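Local structure of Lmo0325 protein (Listeria monocytogenes EGD-e, 4RYK) at residues K146-H150 with S172-E176; F207-T211 with V226-L230; V248-Y252 with Y289-L293; A255-K259 with F296-E300. The protein probably binds DNA as an Rgg-type transcriptional regulator, joining a helix-turn-helix domain to an all-helical domain of the TPR clan. One frame throughout, in Å; residues are numbered along the deposited sequence.

How the contacts relate
All four contacts belong to the helical C-terminal part of the chain. Contact 1 stands apart from the rest: its centre is 20 Å from that of contact 2, with nearest atoms about 8 Å apart, and about 15 Å separates its nearest atoms from those of contacts 3 and 4. Contacts 2, 3 and 4 touch one another and form one continuous packed region. L230 CD2 of contact 2 packs on A249 CA of contact 3 at 3.8 Å, and L227 CD2 meets I256 CD1 of contact 4 at 3.7 Å. Contacts 3 and 4, with centres 10 Å apart, follow the same helix pair, 243-259 and 283-300. The glycan bound at T30-S34 lies in the helix-turn-helix region and touches none of them.

Contact 1 (K146-H150 with S172-E176); sequences KKIIH and SFFEE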
loop_
_atom_site.group_PDB
_atom_site.type_symbol
_atom_site.label_atom_id
_atom_site.label_comp_id
_atom_site.label_asym_id
_atom_site.label_seq_id
_atom_site.Cartn_x
_atom_site.Cartn_y
_atom_site.Cartn_z
ATOM N N LYS A 146 -3.719 -8.760 -30.815
ATOM C CA LYS A 146 -2.442 -9.207 -30.258
ATOM C C LYS A 146 -1.293 -8.383 -30.835
ATOM O O LYS A 146 -0.342 -8.042 -30.144
ATOM C CB LYS A 146 -2.207 -10.662 -30.585
ATOM C CG LYS A 146 -3.224 -11.618 -29.969
ATOM C CD LYS A 146 -3.310 -12.898 -30.793
ATOM C CE LYS A 146 -1.957 -13.595 -30.967
ATOM N NZ LYS A 146 -1.899 -14.348 -32.255
ATOM N N LYS A 147 -1.397 -8.058 -32.116
ATOM C CA LYS A 147 -0.427 -7.199 -32.748
ATOM C C LYS A 147 -0.378 -5.809 -32.107
ATOM O O LYS A 147 0.696 -5.231 -31.909
ATOM C CB LYS A 147 -0.747 -7.072 -34.225
ATOM C CG LYS A 147 0.223 -6.184 -34.982
ATOM C CD LYS A 147 -0.049 -6.291 -36.476
ATOM C CE LYS A 147 0.361 -5.022 -37.215
ATOM N NZ LYS A 147 1.817 -4.814 -37.058
ATOM N N ILE A 148 -1.534 -5.245 -31.816
ATOM C CA ILE A 148 -1.559 -3.926 -31.183
ATOM C C ILE A 148 -0.817 -3.948 -29.838
ATOM O O ILE A 148 -0.072 -3.052 -29.506
ATOM C CB ILE A 148 -2.998 -3.434 -31.010
ATOM C CG1 ILE A 148 -3.517 -2.899 -32.340
ATOM C CG2 ILE A 148 -3.088 -2.323 -29.960
ATOM C CD1 ILE A 148 -5.031 -2.735 -32.362
ATOM N N ILE A 149 -1.035 -4.987 -29.071
ATOM C CA ILE A 149 -0.447 -5.086 -27.750
ATOM C C ILE A 149 1.059 -5.320 -27.887
ATOM O O ILE A 149 1.860 -4.649 -27.269
ATOM C CB ILE A 149 -1.100 -6.238 -26.968
ATOM C CG1 ILE A 149 -2.555 -5.889 -26.690
ATOM C CG2 ILE A 149 -0.320 -6.511 -25.673
ATOM C CD1 ILE A 149 -3.414 -7.110 -26.409
ATOM N N HIS A 150 1.429 -6.267 -28.738
ATOM C CA HIS A 150 2.838 -6.509 -29.029
ATOM C C HIS A 150 3.560 -5.236 -29.439
ATOM O O HIS A 150 4.662 -4.944 -28.941
ATOM C CB HIS A 150 3.018 -7.547 -30.145
ATOM C CG HIS A 150 4.421 -7.626 -30.631
ATOM N ND1 HIS A 150 4.911 -6.794 -31.622
ATOM C CD2 HIS A 150 5.469 -8.360 -30.199
ATOM C CE1 HIS A 150 6.200 -7.045 -31.802
ATOM N NE2 HIS A 150 6.560 -7.999 -30.961
ATOM N N SER A 172 0.841 -14.483 -23.005
ATOM C CA SER A 172 0.655 -15.676 -23.813
ATOM C C SER A 172 0.539 -15.323 -25.316
ATOM O O SER A 172 0.613 -16.191 -26.169
ATOM C CB SER A 172 -0.584 -16.455 -23.308
ATOM O OG SER A 172 -1.812 -15.766 -23.593
ATOM N N PHE A 173 0.370 -14.045 -25.646
ATOM C CA PHE A 173 0.308 -13.651 -27.049
ATOM C C PHE A 173 1.648 -13.642 -27.761
ATOM O O PHE A 173 1.680 -13.559 -28.968
ATOM C CB PHE A 173 -0.330 -12.274 -27.213
ATOM C CG PHE A 173 -1.680 -12.147 -26.563
ATOM C CD1 PHE A 173 -2.543 -13.233 -26.489
ATOM C CD2 PHE A 173 -2.088 -10.938 -26.036
ATOM C CE1 PHE A 173 -3.788 -13.105 -25.902
ATOM C CE2 PHE A 173 -3.329 -10.804 -25.452
ATOM C CZ PHE A 173 -4.180 -11.887 -25.373
ATOM N N PHE A 174 2.753 -13.729 -27.045
ATOM C CA PHE A 174 4.052 -13.515 -27.674
ATOM C C PHE A 174 4.809 -14.821 -27.810
ATOM O O PHE A 174 4.646 -15.715 -26.992
ATOM C CB PHE A 174 4.884 -12.562 -26.849
ATOM C CG PHE A 174 4.130 -11.360 -26.331
ATOM C CD1 PHE A 174 3.400 -10.561 -27.179
ATOM C CD2 PHE A 174 4.198 -11.029 -25.002
ATOM C CE1 PHE A 174 2.739 -9.442 -26.694
ATOM C CE2 PHE A 174 3.508 -9.935 -24.491
ATOM C CZ PHE A 174 2.784 -9.130 -25.360
ATOM N N GLU A 175 5.668 -14.910 -28.818
ATOM C CA GLU A 175 6.636 -16.005 -28.883
ATOM C C GLU A 175 7.562 -15.964 -27.669
ATOM O O GLU A 175 7.779 -14.906 -27.041
ATOM C CB GLU A 175 7.517 -15.875 -30.120
ATOM C CG GLU A 175 6.736 -15.792 -31.405
ATOM C CD GLU A 175 7.637 -15.749 -32.616
ATOM O OE1 GLU A 175 8.525 -14.848 -32.681
ATOM O OE2 GLU A 175 7.448 -16.622 -33.493
ATOM N N GLU A 176 8.148 -17.110 -27.379
ATOM C CA GLU A 176 8.986 -17.269 -26.221
ATOM C C GLU A 176 10.144 -16.296 -26.206
ATOM O O GLU A 176 10.450 -15.736 -25.164
ATOM C CB GLU A 176 9.509 -18.684 -26.117
ATOM C CG GLU A 176 10.172 -18.941 -24.768
ATOM C CD GLU A 176 10.422 -20.430 -24.489
ATOM O OE1 GLU A 176 9.863 -21.300 -25.193
ATOM O OE2 GLU A 176 11.181 -20.749 -23.556
#
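K146 lies across F173, and its chain can be followed atom by atom. K146 CB comes first, 4.2 Å from the CB of F173. The next carbon, K146 CG, sits over one face of the phenyl ring, displaced toward the rim; 4.0 Å from the F173 ring centroid and 21° off the ring normal, it makes a CH-pi contact. Further out the chain bends at chi3 (56°) and K146 CE passes 4.2 Å from the carbonyl O of F173, while NZ ends in a salt bridge to D143. Lysine suits this partly exposed place because its methylenes cover an aromatic ring and its charge finds a carboxylate beyond.

About one turn along the helix, the buried I149 uses its branching to serve two rings. Its CD1 reaches F173 CE2 at 3.8 Å on an oblique line, whereas CG2 meets the edge of the F174 ring at CZ, 4.1 Å away. F174 also presses CE1 against the backbone of H150, 3.8 Å from its CA, and the H150 ring in turn meets W154. F174 also touches F167 and meets F182 edge-to-face. Helix 143-153 thus packs on the short connection between helices 161-170 and 176-193, whose adjacent phenylalanines pack against several helices, F173 also on 113-132, in the all-helical array of the Rgg C-terminal domain.

Contact 2 (F207-T211 with V226-L230); sequences FANLT and VLEKL
The carbonyl O of F207 is gripped twice from its own helix and touched once from the other. T211 OG1 donates to F207 O at 2.7 Å, tilted 31° from the carbonyl plane, and T211 N arrives at 3.0 Å from the opposite face of that plane. Threonine can do this because its first torsion (chi1 -58°) sets OG1 beside the backbone N, from where the hydroxyl folds back on the preceding turn and a buried polar group is satisfied. Against this pair rests V226 CG1, 3.2 Å from T211 OG1 and 3.3 Å from F207 O, a close apolar lid; the same methyl touches L210 CB.

The ring of the same F207 receives K229 CB over the centre of one face, a CH-pi contact 3.6 Å from the F207 ring centroid. F207 CB meets L230 CB at 3.9 Å. The lysine then bends away from the interface. The two segments run nearly antiparallel, at 155° with axes 8.7 Å apart, as consecutive helices of a hairpin. Helix 176-193 adjoins F207, V226 and K229, with Y190 edge-to-face on F207, while helix 243-259 covers A208, T211 and L227.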
loop_
_atom_site.group_PDB
_atom_site.type_symbol
_atom_site.label_atom_id
_atom_site.label_comp_id
_atom_site.label_asym_id
_atom_site.label_seq_id
_atom_site.Cartn_x
_atom_site.Cartn_y
_atom_site.Cartn_z
ATOM N N PHE A 207 4.871 -12.275 -10.719
ATOM C CA PHE A 207 5.882 -13.315 -10.595
ATOM C C PHE A 207 5.251 -14.636 -10.166
ATOM O O PHE A 207 5.708 -15.712 -10.583
ATOM C CB PHE A 207 6.957 -12.965 -9.578
ATOM C CG PHE A 207 7.911 -11.868 -9.997
ATOM C CD1 PHE A 207 8.445 -11.821 -11.261
ATOM C CD2 PHE A 207 8.299 -10.912 -9.088
ATOM C CE1 PHE A 207 9.340 -10.840 -11.615
ATOM C CE2 PHE A 207 9.185 -9.929 -9.430
ATOM C CZ PHE A 207 9.705 -9.890 -10.719
ATOM N N ALA A 208 4.242 -14.565 -9.294
ATOM C CA ALA A 208 3.473 -15.769 -8.913
ATOM C C ALA A 208 2.825 -16.416 -10.121
ATOM O O ALA A 208 2.947 -17.622 -10.311
ATOM C CB ALA A 208 2.393 -15.414 -7.937
ATOM N N ASN A 209 2.163 -15.600 -10.941
ATOM C CA ASN A 209 1.522 -16.099 -12.174
ATOM C C ASN A 209 2.465 -16.755 -13.140
ATOM O O ASN A 209 2.150 -17.806 -13.708
ATOM C CB ASN A 209 0.750 -15.010 -12.907
ATOM C CG ASN A 209 -0.550 -14.652 -12.211
ATOM O OD1 ASN A 209 -0.995 -15.316 -11.290
ATOM N ND2 ASN A 209 -1.170 -13.599 -12.670
ATOM N N LEU A 210 3.617 -16.140 -13.340
ATOM C CA LEU A 210 4.613 -16.726 -14.237
ATOM C C LEU A 210 5.182 -18.029 -13.696
ATOM O O LEU A 210 5.369 -18.994 -14.450
ATOM C CB LEU A 210 5.771 -15.783 -14.427
ATOM C CG LEU A 210 5.440 -14.497 -15.162
ATOM C CD1 LEU A 210 6.706 -13.644 -15.255
ATOM C CD2 LEU A 210 4.853 -14.771 -16.549
ATOM N N THR A 211 5.461 -18.055 -12.390
ATOM C CA THR A 211 6.041 -19.234 -11.786
ATOM C C THR A 211 5.065 -20.388 -11.985
ATOM O O THR A 211 5.453 -21.499 -12.343
ATOM C CB THR A 211 6.337 -19.022 -10.304
ATOM O OG1 THR A 211 7.229 -17.915 -10.124
ATOM C CG2 THR A 211 6.960 -20.213 -9.699
ATOM N N VAL A 226 12.167 -17.357 -11.705
ATOM C CA VAL A 226 11.067 -16.469 -11.398
ATOM C C VAL A 226 10.651 -16.567 -9.915
ATOM O O VAL A 226 10.366 -15.557 -9.285
ATOM C CB VAL A 226 9.874 -16.721 -12.319
ATOM C CG1 VAL A 226 8.747 -15.783 -11.964
ATOM C CG2 VAL A 226 10.263 -16.479 -13.771
ATOM N N LEU A 227 10.640 -17.781 -9.369
ATOM C CA LEU A 227 10.375 -17.965 -7.954
ATOM C C LEU A 227 11.339 -17.158 -7.100
ATOM O O LEU A 227 10.923 -16.522 -6.116
ATOM C CB LEU A 227 10.443 -19.447 -7.551
ATOM C CG LEU A 227 10.327 -19.756 -6.050
ATOM C CD1 LEU A 227 9.015 -19.271 -5.457
ATOM C CD2 LEU A 227 10.418 -21.232 -5.781
ATOM N N GLU A 228 12.619 -17.168 -7.452
ATOM C CA GLU A 228 13.609 -16.406 -6.677
ATOM C C GLU A 228 13.226 -14.909 -6.649
ATOM O O GLU A 228 13.414 -14.204 -5.635
ATOM C CB GLU A 228 14.997 -16.684 -7.252
ATOM C CG GLU A 228 16.147 -15.815 -6.766
ATOM C CD GLU A 228 17.372 -15.799 -7.738
ATOM O OE1 GLU A 228 17.589 -16.780 -8.529
ATOM O OE2 GLU A 228 18.125 -14.775 -7.707
ATOM N N LYS A 229 12.647 -14.414 -7.738
ATOM C CA LYS A 229 12.203 -13.027 -7.779
ATOM C C LYS A 229 10.987 -12.803 -6.924
ATOM O O LYS A 229 10.845 -11.758 -6.321
ATOM C CB LYS A 229 11.816 -12.589 -9.178
ATOM C CG LYS A 229 12.966 -12.556 -10.164
ATOM C CD LYS A 229 13.929 -11.409 -9.923
ATOM C CE LYS A 229 15.305 -11.912 -10.345
ATOM N NZ LYS A 229 16.198 -10.804 -10.578
ATOM N N LEU A 230 10.072 -13.758 -6.946
ATOM C CA LEU A 230 8.888 -13.678 -6.102
ATOM C C LEU A 230 9.335 -13.659 -4.613
ATOM O O LEU A 230 8.826 -12.881 -3.829
ATOM C CB LEU A 230 7.977 -14.856 -6.374
ATOM C CG LEU A 230 6.843 -15.008 -5.367
ATOM C CD1 LEU A 230 5.944 -13.810 -5.416
ATOM C CD2 LEU A 230 6.024 -16.232 -5.684
#

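Contact 3 (V248-Y252 with Y289-L293); sequences VANYY and YSVVL
Segments 248-252 and 289-293 run side by side in nearly the same direction, their axes inclined by 14° and 12.5 Å apart at closest approach. Even the nearest CA atoms, those of Y251 and Y289, are 8.6 Å apart, a separation that long side chains such as tyrosine can span. The Y251 ring extends straight across because its CG lies opposite the backbone N (chi1 177°). Y289 answers with its edge: CD2 stands over the centre of the Y251 face in a T-shaped pair, ring centroids 4.9 Å apart and planes at 63°.

At the far end of this side chain Y251 OH rests against the other helix, 3.3 Å from L293 CA and 3.6 Å from V292 CG1. It also comes near L293 N, but the angle is too poor for a hydrogen bond, and that amide is already spent on the carbonyl of Y289.

Such spacing and direction suit alternate helices of a TPR-like array, in which the helix between them in sequence, 263-279, packs on both: Y251 touches A273, L293 touches I274, and W277 stacks on Y289.

Y252 approaches Y289 at about a right angle, its OH near the edge of that ring and 3.7 Å from Y289 CE2. This hydroxyl is hydrogen-bonded to D212, which accounts for a polar tip in a buried place. V248 CG1 also meets the tip of Y289, 3.9 Å from its OH. On another side of helix 243-259, N250 hydrogen-bonds to E279 and H281 of the second subunit.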
loop_
_atom_site.group_PDB
_atom_site.type_symbol
_atom_site.label_atom_id
_atom_site.label_comp_id
_atom_site.label_asym_id
_atom_site.label_seq_id
_atom_site.Cartn_x
_atom_site.Cartn_y
_atom_site.Cartn_z
ATOM N N VAL A 248 2.527 -17.642 -0.828
ATOM C CA VAL A 248 2.509 -18.057 -2.242
ATOM C C VAL A 248 3.856 -18.612 -2.650
ATOM O O VAL A 248 3.929 -19.718 -3.238
ATOM C CB VAL A 248 2.112 -16.918 -3.166
ATOM C CG1 VAL A 248 2.138 -17.400 -4.613
ATOM C CG2 VAL A 248 0.723 -16.385 -2.832
ATOM N N ALA A 249 4.920 -17.871 -2.322
ATOM C CA ALA A 249 6.303 -18.339 -2.592
ATOM C C ALA A 249 6.618 -19.679 -1.915
ATOM O O ALA A 249 7.244 -20.555 -2.518
ATOM C CB ALA A 249 7.315 -17.297 -2.159
ATOM N N ASN A 250 6.156 -19.857 -0.677
ATOM C CA ASN A 250 6.344 -21.135 -0.003
ATOM C C ASN A 250 5.622 -22.261 -0.730
ATOM O O ASN A 250 6.187 -23.358 -0.858
ATOM C CB ASN A 250 5.888 -21.125 1.462
ATOM C CG ASN A 250 6.869 -20.408 2.400
ATOM O OD1 ASN A 250 8.018 -20.140 2.056
ATOM N ND2 ASN A 250 6.405 -20.122 3.612
ATOM N N TYR A 251 4.382 -22.005 -1.183
ATOM C CA TYR A 251 3.656 -22.971 -1.975
ATOM C C TYR A 251 4.453 -23.402 -3.238
ATOM O O TYR A 251 4.681 -24.584 -3.482
ATOM C CB TYR A 251 2.273 -22.452 -2.395
ATOM C CG TYR A 251 1.612 -23.484 -3.270
ATOM C CD1 TYR A 251 1.802 -23.477 -4.641
ATOM C CD2 TYR A 251 0.850 -24.506 -2.709
ATOM C CE1 TYR A 251 1.251 -24.471 -5.452
ATOM C CE2 TYR A 251 0.296 -25.496 -3.482
ATOM C CZ TYR A 251 0.499 -25.491 -4.860
ATOM O OH TYR A 251 -0.071 -26.498 -5.608
ATOM N N TYR A 252 4.859 -22.441 -4.047
ATOM C CA TYR A 252 5.587 -22.783 -5.280
ATOM C C TYR A 252 6.972 -23.435 -5.064
ATOM O O TYR A 252 7.388 -24.270 -5.868
ATOM C CB TYR A 252 5.653 -21.574 -6.239
ATOM C CG TYR A 252 4.300 -21.255 -6.842
ATOM C CD1 TYR A 252 3.646 -22.176 -7.660
ATOM C CD2 TYR A 252 3.680 -20.045 -6.617
ATOM C CE1 TYR A 252 2.410 -21.899 -8.217
ATOM C CE2 TYR A 252 2.426 -19.754 -7.162
ATOM C CZ TYR A 252 1.790 -20.685 -7.934
ATOM O OH TYR A 252 0.560 -20.411 -8.476
ATOM N N TYR A 289 -5.917 -23.244 -4.096
ATOM C CA TYR A 289 -4.593 -23.861 -4.183
ATOM C C TYR A 289 -4.638 -25.348 -3.944
ATOM O O TYR A 289 -3.758 -26.029 -4.446
ATOM C CB TYR A 289 -3.543 -23.228 -3.241
ATOM C CG TYR A 289 -2.906 -22.058 -3.903
ATOM C CD1 TYR A 289 -3.470 -20.824 -3.811
ATOM C CD2 TYR A 289 -1.782 -22.208 -4.689
ATOM C CE1 TYR A 289 -2.930 -19.748 -4.459
ATOM C CE2 TYR A 289 -1.234 -21.139 -5.347
ATOM C CZ TYR A 289 -1.823 -19.917 -5.221
ATOM O OH TYR A 289 -1.317 -18.839 -5.853
ATOM N N SER A 290 -5.599 -25.837 -3.150
ATOM C CA SER A 290 -5.854 -27.286 -3.054
ATOM C C SER A 290 -6.161 -27.943 -4.386
ATOM O O SER A 290 -5.749 -29.055 -4.611
ATOM C CB SER A 290 -7.035 -27.582 -2.149
ATOM O OG SER A 290 -6.698 -27.059 -0.892
ATOM N N VAL A 291 -6.915 -27.260 -5.231
ATOM C CA VAL A 291 -7.190 -27.738 -6.570
ATOM C C VAL A 291 -5.907 -27.725 -7.390
ATOM O O VAL A 291 -5.573 -28.695 -8.054
ATOM C CB VAL A 291 -8.236 -26.856 -7.251
ATOM C CG1 VAL A 291 -8.406 -27.245 -8.741
ATOM C CG2 VAL A 291 -9.529 -26.995 -6.479
ATOM N N VAL A 292 -5.177 -26.627 -7.336
ATOM C CA VAL A 292 -3.926 -26.588 -8.041
ATOM C C VAL A 292 -3.055 -27.756 -7.633
ATOM O O VAL A 292 -2.398 -28.399 -8.468
ATOM C CB VAL A 292 -3.180 -25.291 -7.767
ATOM C CG1 VAL A 292 -1.859 -25.282 -8.504
ATOM C CG2 VAL A 292 -4.025 -24.084 -8.177
ATOM N N LEU A 293 -3.052 -28.045 -6.342
ATOM C CA LEU A 293 -2.120 -29.033 -5.823
ATOM C C LEU A 293 -2.511 -30.418 -6.307
ATOM O O LEU A 293 -1.644 -31.224 -6.695
ATOM C CB LEU A 293 -2.090 -29.014 -4.300
ATOM C CG LEU A 293 -1.285 -30.117 -3.628
ATOM C CD1 LEU A 293 0.126 -30.092 -4.187
ATOM C CD2 LEU A 293 -1.237 -29.959 -2.121
#

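Contact 4 (A255-K259 with F296-E300); sequences AIWMK and FLEKE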
loop_
_atom_site.group_PDB
_atom_site.type_symbol
_atom_site.label_atom_id
_atom_site.label_comp_id
_atom_site.label_asym_id
_atom_site.label_seq_id
_atom_site.Cartn_x
_atom_site.Cartn_y
_atom_site.Cartn_z
ATOM N N ALA A 255 6.175 -27.009 -4.684
ATOM C CA ALA A 255 5.884 -27.668 -5.950
ATOM C C ALA A 255 7.176 -27.969 -6.718
ATOM O O ALA A 255 7.347 -29.053 -7.261
ATOM C CB ALA A 255 4.977 -26.770 -6.787
ATOM N N ILE A 256 8.077 -26.992 -6.767
ATOM C CA ILE A 256 9.345 -27.171 -7.436
ATOM C C ILE A 256 10.209 -28.243 -6.785
ATOM O O ILE A 256 10.855 -29.042 -7.479
ATOM C CB ILE A 256 10.094 -25.855 -7.551
ATOM C CG1 ILE A 256 9.301 -24.914 -8.488
ATOM C CG2 ILE A 256 11.500 -26.105 -8.084
ATOM C CD1 ILE A 256 9.919 -23.550 -8.683
ATOM N N TRP A 257 10.201 -28.292 -5.472
ATOM C CA TRP A 257 10.870 -29.394 -4.799
ATOM C C TRP A 257 10.320 -30.740 -5.233
ATOM O O TRP A 257 11.099 -31.685 -5.467
ATOM C CB TRP A 257 10.793 -29.261 -3.280
ATOM C CG TRP A 257 11.791 -28.286 -2.733
ATOM C CD1 TRP A 257 12.965 -27.908 -3.303
ATOM C CD2 TRP A 257 11.704 -27.575 -1.494
ATOM N NE1 TRP A 257 13.610 -27.006 -2.498
ATOM C CE2 TRP A 257 12.866 -26.801 -1.373
ATOM C CE3 TRP A 257 10.763 -27.545 -0.459
ATOM C CZ2 TRP A 257 13.107 -25.969 -0.272
ATOM C CZ3 TRP A 257 11.012 -26.736 0.647
ATOM C CH2 TRP A 257 12.177 -25.958 0.726
HETATM N N MSE A 258 9.005 -30.852 -5.371
HETATM C CA MSE A 258 8.424 -32.122 -5.808
HETATM C C MSE A 258 8.931 -32.504 -7.170
HETATM O O MSE A 258 9.266 -33.633 -7.417
HETATM C CB MSE A 258 6.900 -32.075 -5.796
HETATM C CG MSE A 258 6.408 -31.920 -4.371
HETATM SE SE MSE A 258 4.491 -32.235 -4.169
HETATM C CE MSE A 258 3.918 -30.382 -4.364
ATOM N N LYS A 259 9.002 -31.542 -8.052
ATOM C CA LYS A 259 9.537 -31.745 -9.368
ATOM C C LYS A 259 11.025 -32.015 -9.366
ATOM O O LYS A 259 11.516 -32.606 -10.296
ATOM C CB LYS A 259 9.317 -30.501 -10.215
ATOM C CG LYS A 259 7.882 -30.275 -10.627
ATOM C CD LYS A 259 7.459 -31.279 -11.677
ATOM C CE LYS A 259 8.075 -30.972 -13.026
ATOM N NZ LYS A 259 8.508 -32.248 -13.651
ATOM N N PHE A 296 -1.749 -30.862 -9.941
ATOM C CA PHE A 296 -0.315 -30.969 -10.104
ATOM C C PHE A 296 0.151 -32.396 -9.769
ATOM O O PHE A 296 0.932 -32.993 -10.514
ATOM C CB PHE A 296 0.352 -29.931 -9.229
ATOM C CG PHE A 296 1.804 -30.132 -9.059
ATOM C CD1 PHE A 296 2.282 -30.888 -8.018
ATOM C CD2 PHE A 296 2.704 -29.544 -9.937
ATOM C CE1 PHE A 296 3.642 -31.062 -7.854
ATOM C CE2 PHE A 296 4.067 -29.688 -9.757
ATOM C CZ PHE A 296 4.541 -30.458 -8.716
ATOM N N LEU A 297 -0.338 -32.950 -8.665
ATOM C CA LEU A 297 0.054 -34.294 -8.267
ATOM C C LEU A 297 -0.324 -35.293 -9.355
ATOM O O LEU A 297 0.431 -36.196 -9.670
ATOM C CB LEU A 297 -0.647 -34.695 -6.982
ATOM C CG LEU A 297 -0.252 -33.972 -5.703
ATOM C CD1 LEU A 297 -1.050 -34.518 -4.514
ATOM C CD2 LEU A 297 1.249 -34.069 -5.473
ATOM N N GLU A 298 -1.504 -35.116 -9.926
ATOM C CA GLU A 298 -1.915 -35.901 -11.057
ATOM C C GLU A 298 -1.094 -35.722 -12.340
ATOM O O GLU A 298 -0.576 -36.696 -12.874
ATOM C CB GLU A 298 -3.362 -35.603 -11.360
ATOM C CG GLU A 298 -4.278 -36.708 -10.905
ATOM C CD GLU A 298 -5.445 -36.793 -11.824
ATOM O OE1 GLU A 298 -5.987 -35.701 -12.105
ATOM O OE2 GLU A 298 -5.782 -37.900 -12.274
ATOM N N LYS A 299 -1.000 -34.506 -12.857
ATOM C CA LYS A 299 -0.213 -34.286 -14.052
ATOM C C LYS A 299 1.164 -34.878 -13.802
ATOM O O LYS A 299 1.606 -35.750 -14.518
ATOM C CB LYS A 299 -0.089 -32.796 -14.351
ATOM C CG LYS A 299 0.827 -32.479 -15.520
ATOM C CD LYS A 299 0.746 -31.008 -15.907
ATOM C CE LYS A 299 1.854 -30.592 -16.866
ATOM N NZ LYS A 299 2.217 -31.651 -17.854
ATOM N N GLU A 300 1.825 -34.450 -12.736
ATOM C CA GLU A 300 3.181 -34.902 -12.494
ATOM C C GLU A 300 3.226 -36.348 -12.090
ATOM O O GLU A 300 4.292 -36.941 -12.050
ATOM C CB GLU A 300 3.830 -34.080 -11.409
ATOM C CG GLU A 300 3.762 -32.587 -11.675
ATOM C CD GLU A 300 4.081 -32.222 -13.110
ATOM O OE1 GLU A 300 5.129 -32.691 -13.609
ATOM O OE2 GLU A 300 3.293 -31.452 -13.718
#
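The F296 ring is filled in on both faces and along its rim. A255 CB lies over one face, toward the rim; on the opposite face sits E300 CG, 3.5 Å above the ring plane and four residues on in the same helix. M258 CB and K259 CG occupy edge positions, the latter beside F296 CZ. With its CG opposite the backbone N (chi1 167°), F296 projects toward the neighbouring helix until CZ comes 3.5 Å from A255 O. Alanine fits beneath the ring because a bare methyl lets the phenyl group come close to the backbone.

M258, present as selenomethionine, adds a Met-aromatic contact: SE lies at the edge, 5.3 Å from the F296 ring centroid and 77° off its normal. The bend at chi3 turns the terminal methyl back, with M258 CE 3.6 Å from F296 CE1. M258 SE also touches L297 CD2, 3.9 Å away. A long, flexible, unbranched side chain can lie against a ring and a leucine at once.

The segments run at 20° to each other, with axes 11.6 Å apart, a nearly parallel arrangement consistent with the TPR-like succession of helices. Helix 263-279 supplies Y267 and A270 behind M258, and I215 of helix 197-216 backs both A255 and F296.

Toward solvent the contact becomes polar. The coiled chain of K259 lays CD 3.3 Å from E300 OE1, and K259 NZ makes a salt bridge to E300 OE1 at 3.4 Å, its hydrogen bond weak. N218 offers that ammonium group a second, likewise weak, hydrogen bond.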